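Local coordinates for DUF327 domain-containing protein (Thermotoga maritima MSB8, PDB 2P61) that is of unknown function, a DUF327-family protein that folds as a bundle of four helices and carries a predicted coiled-coil segment, at residues 38-41 with 42-46; 143-146 with 147-151. One frame throughout, in Å; residues are numbered along the deposited sequence.

Contact 1: residues 38-41 with 42-46; sequences FDIL and EDVKE
K45 reaches back over one turn of helix to L41, and its side chain can be followed atom by atom. CB lies over the carbonyl oxygen of L41, the same oxygen that takes a weak backbone hydrogen bond from K45 N at 2.9 Å. CG stays on that oxygen, 3.5 Å from L41 O, because the first torsion (chi1 -89°) swings it beside the backbone N and opposite the carbonyl carbon. CD and CE run on nearly extended, and the chain bends only at its last torsion, which brings NZ to 4.1 Å from L41 CD2. The ammonium end thus meets a methyl group, and the two side chains cross at a slant.

One position earlier the i to i+4 pairing is repeated with apolar partners. V44 N donates a nearly straight hydrogen bond to I40 O (165° at the hydrogen), and V44 CG2 faces I40 CG2 at 4.2 Å, a loose methyl contact. The D39 and D43 carboxylates follow the same spacing, but D39 OD1 and D43 OD1 stay 4.9 Å apart; their like charges would, if both are ionised, disfavour a closer approach.

All of this belongs to the first turns of helix 37-69, the longest of the bundle. With none of its touching residues buried, the contact lies peripheral to helices 73-95, 105-129 and 138-153, its centre about 26 Å from the centre of the chain.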
ATOM      1  N   PHE A  38     -25.342   3.956 -20.488  1.00114.09           N
ATOM      2  CA  PHE A  38     -24.938   4.342 -19.137  1.00114.42           C
ATOM      3  C   PHE A  38     -24.828   3.117 -18.222  1.00113.64           C
ATOM      4  O   PHE A  38     -24.556   3.237 -17.031  1.00113.38           O
ATOM      5  CB  PHE A  38     -25.928   5.356 -18.537  1.00115.04           C
ATOM      6  CG  PHE A  38     -25.707   6.771 -18.989  1.00117.01           C
ATOM      7  CD1 PHE A  38     -26.548   7.351 -19.948  1.00119.32           C
ATOM      8  CD2 PHE A  38     -24.669   7.539 -18.445  1.00118.23           C
ATOM      9  CE1 PHE A  38     -26.348   8.681 -20.375  1.00120.09           C
ATOM     10  CE2 PHE A  38     -24.449   8.866 -18.859  1.00118.85           C
ATOM     11  CZ  PHE A  38     -25.291   9.443 -19.827  1.00118.99           C
ATOM     12  N   ASP A  39     -25.081   1.943 -18.781  1.00112.93           N
ATOM     13  CA  ASP A  39     -24.846   0.709 -18.068  1.00112.16           C
ATOM     14  C   ASP A  39     -23.503   0.153 -18.543  1.00110.30           C
ATOM     15  O   ASP A  39     -22.773  -0.481 -17.777  1.00110.94           O
ATOM     16  CB  ASP A  39     -25.979  -0.298 -18.302  1.00113.41           C
ATOM     17  CG  ASP A  39     -26.340  -1.085 -17.032  1.00116.32           C
ATOM     18  OD1 ASP A  39     -26.040  -2.317 -16.966  1.00116.98           O
ATOM     19  OD2 ASP A  39     -26.923  -0.452 -16.102  1.00117.73           O
ATOM     20  N   ILE A  40     -23.149   0.403 -19.795  1.00107.29           N
ATOM     21  CA  ILE A  40     -21.788   0.095 -20.198  1.00104.98           C
ATOM     22  C   ILE A  40     -20.782   1.130 -19.624  1.00103.44           C
ATOM     23  O   ILE A  40     -19.695   0.777 -19.209  1.00102.82           O
ATOM     24  CB  ILE A  40     -21.671  -0.213 -21.731  1.00105.22           C
ATOM     25  CG1 ILE A  40     -22.590  -1.406 -22.071  1.00105.03           C
ATOM     26  CG2 ILE A  40     -20.203  -0.553 -22.143  1.00103.32           C
ATOM     27  CD1 ILE A  40     -22.979  -1.546 -23.541  1.00104.95           C
ATOM     28  N   LEU A  41     -21.182   2.395 -19.544  1.00102.13           N
ATOM     29  CA  LEU A  41     -20.309   3.433 -18.998  1.00100.39           C
ATOM     30  C   LEU A  41     -19.789   3.102 -17.589  1.00 99.66           C
ATOM     31  O   LEU A  41     -18.582   3.171 -17.356  1.00 98.73           O
ATOM     32  CB  LEU A  41     -20.949   4.831 -19.061  1.00 99.73           C
ATOM     33  CG  LEU A  41     -19.885   5.948 -19.149  1.00 98.49           C
ATOM     34  CD1 LEU A  41     -19.328   6.061 -20.531  1.00 94.73           C
ATOM     35  CD2 LEU A  41     -20.404   7.310 -18.691  1.00100.35           C
ATOM     36  N   GLU A  42     -20.701   2.742 -16.683  1.00 99.02           N
ATOM     37  CA  GLU A  42     -20.364   2.261 -15.332  1.00 99.06           C
ATOM     38  C   GLU A  42     -19.452   1.017 -15.329  1.00 97.72           C
ATOM     39  O   GLU A  42     -18.659   0.850 -14.409  1.00 96.83           O
ATOM     40  CB  GLU A  42     -21.632   1.962 -14.494  1.00 99.76           C
ATOM     41  CG  GLU A  42     -22.489   3.185 -14.026  1.00102.91           C
ATOM     42  CD  GLU A  42     -21.743   4.165 -13.101  1.00107.23           C
ATOM     43  OE1 GLU A  42     -21.866   4.017 -11.853  1.00107.44           O
ATOM     44  OE2 GLU A  42     -21.036   5.076 -13.629  1.00107.87           O
ATOM     45  N   ASP A  43     -19.591   0.152 -16.342  1.00 96.47           N
ATOM     46  CA  ASP A  43     -18.714  -1.014 -16.494  1.00 95.17           C
ATOM     47  C   ASP A  43     -17.321  -0.596 -16.923  1.00 93.87           C
ATOM     48  O   ASP A  43     -16.345  -1.090 -16.414  1.00 94.30           O
ATOM     49  CB  ASP A  43     -19.275  -2.035 -17.482  1.00 95.36           C
ATOM     50  CG  ASP A  43     -20.430  -2.864 -16.900  1.00 97.27           C
ATOM     51  OD1 ASP A  43     -21.236  -2.344 -16.082  1.00 96.13           O
ATOM     52  OD2 ASP A  43     -20.525  -4.057 -17.281  1.00 99.85           O
ATOM     53  N   VAL A  44     -17.221   0.325 -17.854  1.00 92.16           N
ATOM     54  CA  VAL A  44     -15.932   0.871 -18.201  1.00 90.54           C
ATOM     55  C   VAL A  44     -15.315   1.612 -16.998  1.00 91.05           C
ATOM     56  O   VAL A  44     -14.120   1.676 -16.862  1.00 91.37           O
ATOM     57  CB  VAL A  44     -16.059   1.752 -19.449  1.00 89.77           C
ATOM     58  CG1 VAL A  44     -14.756   2.401 -19.836  1.00 87.38           C
ATOM     59  CG2 VAL A  44     -16.593   0.920 -20.584  1.00 88.96           C
ATOM     60  N   LYS A  45     -16.123   2.174 -16.122  1.00 91.61           N
ATOM     61  CA  LYS A  45     -15.572   2.990 -15.057  1.00 92.76           C
ATOM     62  C   LYS A  45     -14.964   2.066 -14.021  1.00 92.97           C
ATOM     63  O   LYS A  45     -13.848   2.302 -13.581  1.00 92.96           O
ATOM     64  CB  LYS A  45     -16.647   3.871 -14.410  1.00 92.92           C
ATOM     65  CG  LYS A  45     -16.854   5.249 -15.072  1.00 93.93           C
ATOM     66  CD  LYS A  45     -17.767   6.149 -14.160  1.00 94.69           C
ATOM     67  CE  LYS A  45     -17.569   7.710 -14.397  1.00 96.59           C
ATOM     68  NZ  LYS A  45     -17.569   8.238 -15.830  1.00 92.50           N
ATOM     69  N   GLU A  46     -15.733   1.021 -13.673  1.00 92.96           N
ATOM     70  CA  GLU A  46     -15.439  -0.027 -12.700  1.00 92.84           C
ATOM     71  C   GLU A  46     -14.172  -0.749 -13.125  1.00 90.42           C
ATOM     72  O   GLU A  46     -13.277  -0.942 -12.306  1.00 90.88           O
ATOM     73  CB  GLU A  46     -16.634  -1.016 -12.623  1.00 92.63           C
ATOM     74  CG  GLU A  46     -16.953  -1.719 -11.236  1.00 97.01           C
ATOM     75  CD  GLU A  46     -18.440  -2.306 -11.140  1.00 98.20           C
ATOM     76  OE1 GLU A  46     -19.034  -2.615 -12.217  1.00103.48           O
ATOM     77  OE2 GLU A  46     -19.011  -2.454 -10.000  1.00101.13           O
TER

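Contact 2: residues 143-146 with 147-151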
ATOM      1  N   GLU A 143       7.654  -7.736   4.023  1.00 64.04           N
ATOM      2  CA  GLU A 143       6.662  -8.732   3.817  1.00 62.72           C
ATOM      3  C   GLU A 143       5.464  -8.382   4.681  1.00 63.13           C
ATOM      4  O   GLU A 143       4.294  -8.456   4.252  1.00 64.41           O
ATOM      5  CB  GLU A 143       7.242 -10.114   4.129  1.00 63.56           C
ATOM      6  CG  GLU A 143       8.040 -10.574   2.913  1.00 65.08           C
ATOM      7  CD  GLU A 143       9.103 -11.588   3.176  1.00 67.99           C
ATOM      8  OE1 GLU A 143       9.348 -11.860   4.412  1.00 63.87           O
ATOM      9  OE2 GLU A 143       9.652 -12.099   2.108  1.00 65.74           O
ATOM     10  N   GLU A 144       5.741  -7.948   5.891  1.00 61.52           N
ATOM     11  CA  GLU A 144       4.692  -7.641   6.806  1.00 63.13           C
ATOM     12  C   GLU A 144       3.846  -6.456   6.342  1.00 63.28           C
ATOM     13  O   GLU A 144       2.637  -6.581   6.368  1.00 65.87           O
ATOM     14  CB  GLU A 144       5.244  -7.500   8.239  1.00 62.33           C
ATOM     15  CG  GLU A 144       4.503  -6.528   9.150  1.00 66.45           C
ATOM     16  CD  GLU A 144       4.978  -6.600  10.655  1.00 68.44           C
ATOM     17  OE1 GLU A 144       6.091  -6.039  11.024  1.00 68.41           O
ATOM     18  OE2 GLU A 144       4.177  -7.185  11.452  1.00 72.50           O
ATOM     19  N   ILE A 145       4.426  -5.329   5.897  1.00 61.81           N
ATOM     20  CA  ILE A 145       3.624  -4.217   5.387  1.00 59.83           C
ATOM     21  C   ILE A 145       2.856  -4.578   4.074  1.00 61.01           C
ATOM     22  O   ILE A 145       1.598  -4.298   3.940  1.00 61.29           O
ATOM     23  CB  ILE A 145       4.464  -2.908   5.214  1.00 60.37           C
ATOM     24  CG1 ILE A 145       4.894  -2.288   6.540  1.00 52.89           C
ATOM     25  CG2 ILE A 145       3.738  -1.842   4.350  1.00 61.43           C
ATOM     26  CD1 ILE A 145       6.219  -1.611   6.299  1.00 51.83           C
ATOM     27  N   ASN A 146       3.553  -5.222   3.115  1.00 60.51           N
ATOM     28  CA  ASN A 146       2.813  -5.862   2.008  1.00 59.48           C
ATOM     29  C   ASN A 146       1.657  -6.749   2.521  1.00 60.27           C
ATOM     30  O   ASN A 146       0.581  -6.771   1.955  1.00 61.57           O
ATOM     31  CB  ASN A 146       3.749  -6.665   1.203  1.00 58.33           C
ATOM     32  CG  ASN A 146       4.844  -5.811   0.588  1.00 59.06           C
ATOM     33  OD1 ASN A 146       4.970  -4.583   0.919  1.00 58.78           O
ATOM     34  ND2 ASN A 146       5.686  -6.434  -0.277  1.00 57.44           N
ATOM     35  N   GLY A 147       1.878  -7.493   3.611  1.00 61.22           N
ATOM     36  CA  GLY A 147       0.911  -8.499   3.996  1.00 59.93           C
ATOM     37  C   GLY A 147      -0.318  -7.698   4.186  1.00 59.34           C
ATOM     38  O   GLY A 147      -1.335  -8.045   3.668  1.00 60.72           O
ATOM     39  N   LEU A 148      -0.171  -6.564   4.853  1.00 58.97           N
ATOM     40  CA  LEU A 148      -1.306  -5.727   5.268  1.00 60.80           C
ATOM     41  C   LEU A 148      -1.956  -4.971   4.118  1.00 61.83           C
ATOM     42  O   LEU A 148      -3.141  -4.635   4.163  1.00 62.32           O
ATOM     43  CB  LEU A 148      -0.890  -4.685   6.317  1.00 60.55           C
ATOM     44  CG  LEU A 148      -0.290  -5.183   7.647  1.00 56.71           C
ATOM     45  CD1 LEU A 148       0.238  -3.949   8.391  1.00 53.79           C
ATOM     46  CD2 LEU A 148      -1.330  -5.871   8.402  1.00 45.92           C
ATOM     47  N   ILE A 149      -1.171  -4.700   3.090  1.00 62.67           N
ATOM     48  CA  ILE A 149      -1.727  -4.005   1.998  1.00 62.96           C
ATOM     49  C   ILE A 149      -2.568  -4.947   1.233  1.00 65.00           C
ATOM     50  O   ILE A 149      -3.645  -4.558   0.846  1.00 68.47           O
ATOM     51  CB  ILE A 149      -0.668  -3.247   1.181  1.00 63.89           C
ATOM     52  CG1 ILE A 149      -0.378  -1.940   1.930  1.00 61.27           C
ATOM     53  CG2 ILE A 149      -1.114  -3.061  -0.325  1.00 58.80           C
ATOM     54  CD1 ILE A 149       1.044  -1.577   1.765  1.00 69.18           C
ATOM     55  N   LEU A 150      -2.126  -6.188   1.067  1.00 65.77           N
ATOM     56  CA  LEU A 150      -2.911  -7.251   0.417  1.00 66.13           C
ATOM     57  C   LEU A 150      -4.171  -7.688   1.193  1.00 67.88           C
ATOM     58  O   LEU A 150      -5.162  -8.064   0.584  1.00 68.78           O
ATOM     59  CB  LEU A 150      -2.024  -8.468   0.080  1.00 63.84           C
ATOM     60  CG  LEU A 150      -0.908  -8.302  -0.949  1.00 61.24           C
ATOM     61  CD1 LEU A 150       0.032  -9.432  -0.806  1.00 56.96           C
ATOM     62  CD2 LEU A 150      -1.407  -8.195  -2.443  1.00 61.14           C
ATOM     63  N   ASN A 151      -4.177  -7.677   2.520  1.00 69.82           N
ATOM     64  CA  ASN A 151      -5.505  -7.799   3.186  1.00 73.15           C
ATOM     65  C   ASN A 151      -6.447  -6.732   2.673  1.00 73.75           C
ATOM     66  O   ASN A 151      -7.485  -7.069   2.115  1.00 76.07           O
ATOM     67  CB  ASN A 151      -5.444  -7.649   4.699  1.00 73.99           C
ATOM     68  CG  ASN A 151      -4.560  -8.699   5.349  1.00 78.15           C
ATOM     69  OD1 ASN A 151      -4.034  -8.466   6.442  1.00 83.71           O
ATOM     70  ND2 ASN A 151      -4.407  -9.868   4.710  1.00 79.41           N
TER
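I145 and I149 sit a turn apart on one face of the helix, their side chains running alongside each other in the same direction, with I145 CG2 at 3.7 Å from I149 CD1. The same CD1 also rests 3.5 Å from I145 O, so the end of the I149 side chain covers both the methyl and the carbonyl of its partner. The first torsion of I149 (chi1 -81°) sets CG1 beside the backbone N, and the second (chi2 146°) then directs CD1 back to I145.

Beneath these side chains the backbone sets the spacing. I149 N bonds to I145 O at 2.9 Å, and L150 N to N146 O almost linearly, with 176° at the hydrogen. L148 N reaches E144 O at 3.2 Å, while L148 CG packs on that same oxygen at 3.5 Å. G147 N is shared between E143 O and E144 O, both bonds weak. L150 repeats the pattern of L148, its CG lying 3.6 Å from N146 O.

Farther out, N146 is buried, and its OD1 is hydrogen-bonded to the Y79 hydroxyl. This bond ties helix 138-153 to helix 73-95, where I145 also touches Y79 and I83, and I149 touches I83 and F86. Helix 37-69 meets N146, I149 and L150 through V57, V60 and I61, and helix 105-129 meets I145 through K120 and L124, so the segment contacts all three other helices of the bundle.

Overall arrangement
Both contacts illustrate how i to i+4 spacing aligns side chains along one face of a helix, yet they differ in where they lie in the bundle. Contact 1 lies near the start of helix 37-69 and has no buried residue among those that touch, whereas contact 2 lies within helix 138-153, with its centre about 8 Å from the centre of the chain and three of its residues buried. Their centres are 30 Å apart and their nearest atoms about 17 Å, so they do not touch. Helix 37-69 is nevertheless common to both: it carries contact 1 near its N-terminal end and, farther along, packs against contact 2.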